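PDB 2GAS: isoflavone reductase from Medicago sativa, which reduces achiral isoflavones to chiral isoflavanones with NADPH, on the route to the alfalfa phytoalexin medicarpin. Local coordinates for residues I14-N27 with E191-N203. Sequence-based numbering, arbitrary orientation.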
ATOM      1  N   ILE A  14      -2.035   5.889   4.602  1.00 17.04           N
ATOM      2  CA  ILE A  14      -1.634   5.809   3.204  1.00 17.30           C
ATOM      3  C   ILE A  14      -2.276   6.900   2.356  1.00 17.99           C
ATOM      4  O   ILE A  14      -1.610   7.553   1.553  1.00 17.77           O
ATOM      5  CB  ILE A  14      -2.017   4.429   2.614  1.00 16.65           C
ATOM      6  CG1 ILE A  14      -1.352   3.317   3.431  1.00 20.19           C
ATOM      7  CG2 ILE A  14      -1.618   4.347   1.151  1.00 20.18           C
ATOM      8  CD1 ILE A  14       0.138   3.501   3.642  1.00 26.44           C
ATOM      9  N   GLY A  15      -3.576   7.094   2.549  1.00 16.94           N
ATOM     10  CA  GLY A  15      -4.308   8.088   1.788  1.00 16.20           C
ATOM     11  C   GLY A  15      -3.772   9.505   1.823  1.00 14.10           C
ATOM     12  O   GLY A  15      -3.798  10.185   0.802  1.00 16.07           O
ATOM     13  N   ARG A  16      -3.285   9.956   2.974  1.00 14.89           N
ATOM     14  CA  ARG A  16      -2.782  11.325   3.069  1.00 15.07           C
ATOM     15  C   ARG A  16      -1.649  11.596   2.085  1.00 14.83           C
ATOM     16  O   ARG A  16      -1.555  12.687   1.526  1.00 15.67           O
ATOM     17  CB  ARG A  16      -2.323  11.637   4.501  1.00 15.27           C
ATOM     18  CG  ARG A  16      -1.091  10.865   4.957  1.00 15.03           C
ATOM     19  CD  ARG A  16      -0.872  11.016   6.464  1.00 16.92           C
ATOM     20  NE  ARG A  16      -1.941  10.377   7.228  1.00 18.30           N
ATOM     21  CZ  ARG A  16      -1.996  10.348   8.556  1.00 19.47           C
ATOM     22  NH1 ARG A  16      -1.040  10.928   9.273  1.00 18.83           N
ATOM     23  NH2 ARG A  16      -3.000   9.735   9.167  1.00 19.28           N
ATOM     24  N   HIS A  17      -0.793  10.607   1.860  1.00 15.44           N
ATOM     25  CA  HIS A  17       0.323  10.797   0.941  1.00 14.80           C
ATOM     26  C   HIS A  17      -0.123  10.823  -0.510  1.00 15.77           C
ATOM     27  O   HIS A  17       0.539  11.418  -1.362  1.00 16.45           O
ATOM     28  CB  HIS A  17       1.375   9.719   1.193  1.00 16.49           C
ATOM     29  CG  HIS A  17       2.026   9.843   2.534  1.00 16.92           C
ATOM     30  ND1 HIS A  17       2.900  10.863   2.840  1.00 18.49           N
ATOM     31  CD2 HIS A  17       1.852   9.139   3.679  1.00 18.60           C
ATOM     32  CE1 HIS A  17       3.235  10.785   4.115  1.00 20.57           C
ATOM     33  NE2 HIS A  17       2.611   9.748   4.647  1.00 19.67           N
ATOM     34  N   ILE A  18      -1.246  10.169  -0.791  1.00 15.27           N
ATOM     35  CA  ILE A  18      -1.806  10.166  -2.132  1.00 13.83           C
ATOM     36  C   ILE A  18      -2.413  11.548  -2.373  1.00 15.94           C
ATOM     37  O   ILE A  18      -2.261  12.124  -3.453  1.00 16.51           O
ATOM     38  CB  ILE A  18      -2.890   9.075  -2.269  1.00 14.75           C
ATOM     39  CG1 ILE A  18      -2.253   7.707  -2.037  1.00 17.70           C
ATOM     40  CG2 ILE A  18      -3.523   9.131  -3.652  1.00 16.33           C
ATOM     41  CD1 ILE A  18      -1.233   7.331  -3.069  1.00 26.98           C
ATOM     42  N   VAL A  19      -3.091  12.084  -1.360  1.00 15.09           N
ATOM     43  CA  VAL A  19      -3.681  13.414  -1.479  1.00 14.42           C
ATOM     44  C   VAL A  19      -2.561  14.428  -1.724  1.00 15.20           C
ATOM     45  O   VAL A  19      -2.638  15.235  -2.650  1.00 16.16           O
ATOM     46  CB  VAL A  19      -4.447  13.826  -0.197  1.00 15.16           C
ATOM     47  CG1 VAL A  19      -4.852  15.291  -0.284  1.00 15.95           C
ATOM     48  CG2 VAL A  19      -5.681  12.946  -0.019  1.00 16.00           C
ATOM     49  N   TRP A  20      -1.512  14.377  -0.910  1.00 15.82           N
ATOM     50  CA  TRP A  20      -0.410  15.320  -1.081  1.00 15.95           C
ATOM     51  C   TRP A  20       0.303  15.176  -2.429  1.00 16.53           C
ATOM     52  O   TRP A  20       0.698  16.170  -3.036  1.00 15.93           O
ATOM     53  CB  TRP A  20       0.597  15.193   0.068  1.00 14.13           C
ATOM     54  CG  TRP A  20       0.059  15.714   1.380  1.00 16.08           C
ATOM     55  CD1 TRP A  20      -0.725  16.819   1.560  1.00 17.88           C
ATOM     56  CD2 TRP A  20       0.286  15.169   2.684  1.00 16.00           C
ATOM     57  NE1 TRP A  20      -0.999  16.997   2.895  1.00 16.45           N
ATOM     58  CE2 TRP A  20      -0.389  15.999   3.608  1.00 17.15           C
ATOM     59  CE3 TRP A  20       0.998  14.059   3.165  1.00 15.53           C
ATOM     60  CZ2 TRP A  20      -0.377  15.755   4.987  1.00 17.85           C
ATOM     61  CZ3 TRP A  20       1.010  13.815   4.538  1.00 17.56           C
ATOM     62  CH2 TRP A  20       0.326  14.662   5.432  1.00 16.74           C
ATOM     63  N   ALA A  21       0.466  13.946  -2.907  1.00 16.75           N
ATOM     64  CA  ALA A  21       1.137  13.741  -4.187  1.00 15.99           C
ATOM     65  C   ALA A  21       0.273  14.277  -5.327  1.00 16.81           C
ATOM     66  O   ALA A  21       0.785  14.783  -6.324  1.00 16.99           O
ATOM     67  CB  ALA A  21       1.438  12.251  -4.403  1.00 15.87           C
ATOM     68  N   SER A  22      -1.042  14.170  -5.176  1.00 15.96           N
ATOM     69  CA  SER A  22      -1.951  14.652  -6.205  1.00 17.05           C
ATOM     70  C   SER A  22      -1.822  16.172  -6.290  1.00 17.10           C
ATOM     71  O   SER A  22      -1.745  16.736  -7.382  1.00 18.20           O
ATOM     72  CB  SER A  22      -3.387  14.243  -5.877  1.00 16.95           C
ATOM     73  OG  SER A  22      -4.275  14.616  -6.920  1.00 16.08           O
ATOM     74  N   ILE A  23      -1.780  16.825  -5.133  1.00 17.13           N
ATOM     75  CA  ILE A  23      -1.633  18.279  -5.090  1.00 18.76           C
ATOM     76  C   ILE A  23      -0.286  18.685  -5.681  1.00 19.63           C
ATOM     77  O   ILE A  23      -0.203  19.631  -6.463  1.00 20.44           O
ATOM     78  CB  ILE A  23      -1.710  18.817  -3.639  1.00 20.32           C
ATOM     79  CG1 ILE A  23      -3.151  18.759  -3.126  1.00 20.40           C
ATOM     80  CG2 ILE A  23      -1.163  20.242  -3.573  1.00 21.34           C
ATOM     81  CD1 ILE A  23      -4.138  19.595  -3.918  1.00 23.60           C
ATOM     82  N   LYS A  24       0.764  17.965  -5.300  1.00 20.06           N
ATOM     83  CA  LYS A  24       2.116  18.246  -5.777  1.00 21.18           C
ATOM     84  C   LYS A  24       2.209  18.168  -7.301  1.00 21.37           C
ATOM     85  O   LYS A  24       2.840  19.020  -7.940  1.00 21.71           O
ATOM     86  CB  LYS A  24       3.097  17.255  -5.138  1.00 23.68           C
ATOM     87  CG  LYS A  24       4.560  17.464  -5.500  1.00 28.89           C
ATOM     88  CD  LYS A  24       5.095  18.755  -4.916  1.00 31.53           C
ATOM     89  CE  LYS A  24       6.577  18.913  -5.220  1.00 34.52           C
ATOM     90  NZ  LYS A  24       7.372  17.781  -4.658  1.00 35.32           N
ATOM     91  N   ALA A  25       1.581  17.147  -7.881  1.00 19.66           N
ATOM     92  CA  ALA A  25       1.586  16.944  -9.323  1.00 20.81           C
ATOM     93  C   ALA A  25       0.778  18.011 -10.054  1.00 22.91           C
ATOM     94  O   ALA A  25       0.957  18.220 -11.253  1.00 24.20           O
ATOM     95  CB  ALA A  25       1.034  15.565  -9.653  1.00 21.09           C
ATOM     96  N   GLY A  26      -0.121  18.668  -9.326  1.00 22.57           N
ATOM     97  CA  GLY A  26      -0.937  19.717  -9.914  1.00 23.40           C
ATOM     98  C   GLY A  26      -2.330  19.288 -10.337  1.00 23.25           C
ATOM     99  O   GLY A  26      -3.051  20.055 -10.975  1.00 24.86           O
ATOM    100  N   ASN A  27      -2.723  18.065  -9.991  1.00 20.93           N
ATOM    101  CA  ASN A  27      -4.050  17.584 -10.354  1.00 21.04           C
ATOM    102  C   ASN A  27      -5.143  18.202  -9.507  1.00 20.08           C
ATOM    103  O   ASN A  27      -4.929  18.504  -8.333  1.00 21.57           O
ATOM    104  CB  ASN A  27      -4.185  16.073 -10.142  1.00 20.51           C
ATOM    105  CG  ASN A  27      -3.361  15.269 -11.100  1.00 19.66           C
ATOM    106  OD1 ASN A  27      -2.148  15.160 -10.946  1.00 21.84           O
ATOM    107  ND2 ASN A  27      -4.015  14.689 -12.098  1.00 20.44           N
ATOM    108  N   GLU A 191       5.844   5.559   2.584  1.00 15.83           N
ATOM    109  CA  GLU A 191       4.453   5.897   2.309  1.00 17.06           C
ATOM    110  C   GLU A 191       4.391   7.115   1.392  1.00 16.64           C
ATOM    111  O   GLU A 191       3.581   7.164   0.469  1.00 16.12           O
ATOM    112  CB  GLU A 191       3.690   6.195   3.605  1.00 18.47           C
ATOM    113  CG  GLU A 191       3.530   5.005   4.560  1.00 20.09           C
ATOM    114  CD  GLU A 191       4.834   4.600   5.219  1.00 24.33           C
ATOM    115  OE1 GLU A 191       5.610   5.499   5.597  1.00 28.02           O
ATOM    116  OE2 GLU A 191       5.079   3.390   5.374  1.00 25.69           O
ATOM    117  N   ALA A 192       5.256   8.094   1.638  1.00 16.53           N
ATOM    118  CA  ALA A 192       5.277   9.294   0.812  1.00 16.47           C
ATOM    119  C   ALA A 192       5.523   8.934  -0.651  1.00 15.51           C
ATOM    120  O   ALA A 192       4.840   9.435  -1.551  1.00 16.05           O
ATOM    121  CB  ALA A 192       6.365  10.255   1.309  1.00 16.12           C
ATOM    122  N   ASP A 193       6.498   8.063  -0.890  1.00 16.06           N
ATOM    123  CA  ASP A 193       6.831   7.651  -2.246  1.00 14.96           C
ATOM    124  C   ASP A 193       5.707   6.848  -2.891  1.00 16.79           C
ATOM    125  O   ASP A 193       5.507   6.923  -4.102  1.00 15.71           O
ATOM    126  CB  ASP A 193       8.138   6.855  -2.256  1.00 15.98           C
ATOM    127  CG  ASP A 193       9.363   7.743  -2.083  1.00 18.29           C
ATOM    128  OD1 ASP A 193      10.467   7.192  -1.889  1.00 18.71           O
ATOM    129  OD2 ASP A 193       9.226   8.991  -2.145  1.00 19.70           O
ATOM    130  N   VAL A 194       4.978   6.069  -2.098  1.00 14.45           N
ATOM    131  CA  VAL A 194       3.864   5.328  -2.666  1.00 15.34           C
ATOM    132  C   VAL A 194       2.858   6.356  -3.182  1.00 14.86           C
ATOM    133  O   VAL A 194       2.233   6.158  -4.226  1.00 14.52           O
ATOM    134  CB  VAL A 194       3.214   4.401  -1.624  1.00 16.16           C
ATOM    135  CG1 VAL A 194       1.895   3.841  -2.158  1.00 15.66           C
ATOM    136  CG2 VAL A 194       4.169   3.251  -1.320  1.00 16.09           C
ATOM    137  N   GLY A 195       2.712   7.465  -2.462  1.00 14.71           N
ATOM    138  CA  GLY A 195       1.795   8.493  -2.925  1.00 14.01           C
ATOM    139  C   GLY A 195       2.252   9.010  -4.281  1.00 14.62           C
ATOM    140  O   GLY A 195       1.479   9.123  -5.232  1.00 12.95           O
ATOM    141  N   THR A 196       3.537   9.314  -4.379  1.00 14.79           N
ATOM    142  CA  THR A 196       4.084   9.822  -5.626  1.00 14.86           C
ATOM    143  C   THR A 196       3.893   8.872  -6.803  1.00 14.65           C
ATOM    144  O   THR A 196       3.439   9.286  -7.870  1.00 15.21           O
ATOM    145  CB  THR A 196       5.564  10.159  -5.445  1.00 14.99           C
ATOM    146  OG1 THR A 196       5.687  11.126  -4.391  1.00 15.99           O
ATOM    147  CG2 THR A 196       6.148  10.737  -6.730  1.00 17.44           C
ATOM    148  N   PHE A 197       4.226   7.598  -6.613  1.00 15.12           N
ATOM    149  CA  PHE A 197       4.075   6.621  -7.685  1.00 15.34           C
ATOM    150  C   PHE A 197       2.617   6.347  -8.042  1.00 14.55           C
ATOM    151  O   PHE A 197       2.295   6.052  -9.193  1.00 14.25           O
ATOM    152  CB  PHE A 197       4.767   5.308  -7.310  1.00 15.29           C
ATOM    153  CG  PHE A 197       6.261   5.357  -7.454  1.00 14.86           C
ATOM    154  CD1 PHE A 197       7.084   5.367  -6.335  1.00 16.70           C
ATOM    155  CD2 PHE A 197       6.841   5.408  -8.718  1.00 17.45           C
ATOM    156  CE1 PHE A 197       8.464   5.426  -6.473  1.00 16.85           C
ATOM    157  CE2 PHE A 197       8.221   5.467  -8.868  1.00 17.31           C
ATOM    158  CZ  PHE A 197       9.032   5.477  -7.746  1.00 17.51           C
ATOM    159  N   THR A 198       1.730   6.435  -7.058  1.00 15.41           N
ATOM    160  CA  THR A 198       0.319   6.196  -7.326  1.00 15.97           C
ATOM    161  C   THR A 198      -0.216   7.272  -8.262  1.00 15.44           C
ATOM    162  O   THR A 198      -0.961   6.980  -9.198  1.00 14.87           O
ATOM    163  CB  THR A 198      -0.507   6.197  -6.025  1.00 14.94           C
ATOM    164  OG1 THR A 198      -0.056   5.135  -5.178  1.00 15.25           O
ATOM    165  CG2 THR A 198      -1.986   5.995  -6.321  1.00 15.55           C
ATOM    166  N   ILE A 199       0.173   8.519  -8.015  1.00 16.47           N
ATOM    167  CA  ILE A 199      -0.290   9.618  -8.850  1.00 16.73           C
ATOM    168  C   ILE A 199       0.388   9.567 -10.220  1.00 18.11           C
ATOM    169  O   ILE A 199      -0.232   9.885 -11.232  1.00 16.61           O
ATOM    170  CB  ILE A 199      -0.058  10.986  -8.152  1.00 17.60           C
ATOM    171  CG1 ILE A 199      -1.018  11.138  -6.962  1.00 20.76           C
ATOM    172  CG2 ILE A 199      -0.313  12.128  -9.132  1.00 19.62           C
ATOM    173  CD1 ILE A 199      -0.903  10.076  -5.911  1.00 29.34           C
ATOM    174  N   ARG A 200       1.653   9.150 -10.264  1.00 17.25           N
ATOM    175  CA  ARG A 200       2.340   9.026 -11.547  1.00 18.73           C
ATOM    176  C   ARG A 200       1.567   8.018 -12.390  1.00 17.23           C
ATOM    177  O   ARG A 200       1.338   8.230 -13.579  1.00 17.39           O
ATOM    178  CB  ARG A 200       3.778   8.531 -11.354  1.00 20.32           C
ATOM    179  CG  ARG A 200       4.780   9.618 -11.024  1.00 28.17           C
ATOM    180  CD  ARG A 200       4.983  10.551 -12.213  1.00 31.70           C
ATOM    181  NE  ARG A 200       6.282  10.367 -12.854  1.00 35.34           N
ATOM    182  CZ  ARG A 200       6.437  10.048 -14.134  1.00 35.82           C
ATOM    183  NH1 ARG A 200       5.374   9.874 -14.907  1.00 37.92           N
ATOM    184  NH2 ARG A 200       7.652   9.909 -14.644  1.00 36.03           N
ATOM    185  N   ALA A 201       1.154   6.921 -11.759  1.00 16.59           N
ATOM    186  CA  ALA A 201       0.396   5.883 -12.445  1.00 15.58           C
ATOM    187  C   ALA A 201      -0.975   6.415 -12.868  1.00 16.98           C
ATOM    188  O   ALA A 201      -1.446   6.132 -13.967  1.00 17.06           O
ATOM    189  CB  ALA A 201       0.233   4.655 -11.527  1.00 17.08           C
ATOM    190  N   ALA A 202      -1.601   7.201 -11.996  1.00 15.39           N
ATOM    191  CA  ALA A 202      -2.921   7.750 -12.293  1.00 15.17           C
ATOM    192  C   ALA A 202      -2.901   8.613 -13.551  1.00 17.58           C
ATOM    193  O   ALA A 202      -3.821   8.555 -14.365  1.00 18.19           O
ATOM    194  CB  ALA A 202      -3.418   8.565 -11.108  1.00 14.43           C
ATOM    195  N   ASN A 203      -1.837   9.397 -13.709  1.00 18.26           N
ATOM    196  CA  ASN A 203      -1.689  10.291 -14.853  1.00 20.50           C
ATOM    197  C   ASN A 203      -1.058   9.643 -16.084  1.00 21.46           C
ATOM    198  O   ASN A 203      -0.897  10.296 -17.117  1.00 22.30           O
ATOM    199  CB  ASN A 203      -0.861  11.519 -14.453  1.00 20.45           C
ATOM    200  CG  ASN A 203      -1.593  12.428 -13.490  1.00 20.60           C
ATOM    201  OD1 ASN A 203      -2.756  12.764 -13.708  1.00 23.48           O
ATOM    202  ND2 ASN A 203      -0.915  12.841 -12.422  1.00 19.63           N
TER
HETATM  203  O   HOH W   1       0.801   6.190   0.544  1.00 29.77           O
HETATM  204  O   HOH W   2       3.357  11.754  -1.358  1.00 23.84           O
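Helices 15-25 and 191-202 cross at -52° with their axes 7.5 Å apart, and their backbones come nearest where Ile18 faces Gly195, CA to CA 4.0 Å. Gly195 permits this: a CB there would run into the carbonyl oxygen of His17; with no side chain in the way, its CA makes a CH...O contact with His17 O. Two isoleucines interlock as knobs into holes. Ile18 sits among Val194, Gly195, Thr198 and Ile199, its CD1 pressed tightly on Thr198 CB at 3.2 Å, while the Thr198 hydroxyl donates back to Val194 O. In return Ile199 enters the hollow between Ile18, Ala21, Ser22 and Ala25; chi1 of -70° turns CG2 away from the backbone N of Ile199, and this methyl rests on Ala25 CB at 3.7 Å. The His17 imidazole lies with one face over the Glu191-Ala192 peptide and the CG of Arg16 over the other, its CD2 against Glu191 CB; the Glu191 carboxylate leads away to Gly157 N. Two waters bridge the segments, one donating to Ile14 O and Glu191 O, the other to His17 O and Ala192 O.

Helix 15-25 follows the first strand of the Rossmann fold, 5-8, and the glycine-rich segment inferred to bind NADP(+), which includes Ile14 and Gly15; helix 191-202 packs across helix 15-25, whose Ile18 and Ser22 also touch strand 5-8. At the far end, past a Schellman motif whose positive phi falls on Gly26, Asn27 and Asn203 pair their amides nearly coplanar, planes 11° apart. Asn27 ND2 donates to an in-plane lone pair of Asn203 OD1 at 2.8 Å, and Asn203 ND2 returns a bond to Asn27 OD1 at 3.0 Å. A leucine in place of Asn27 has no amide to offer, and would probably leave Asn203 ND2 without this acceptor and the Asn203 side chain less firmly fixed in its plane. Asn27 O and Ser22 OG are both hydrogen-bonded to Thr29 OG1.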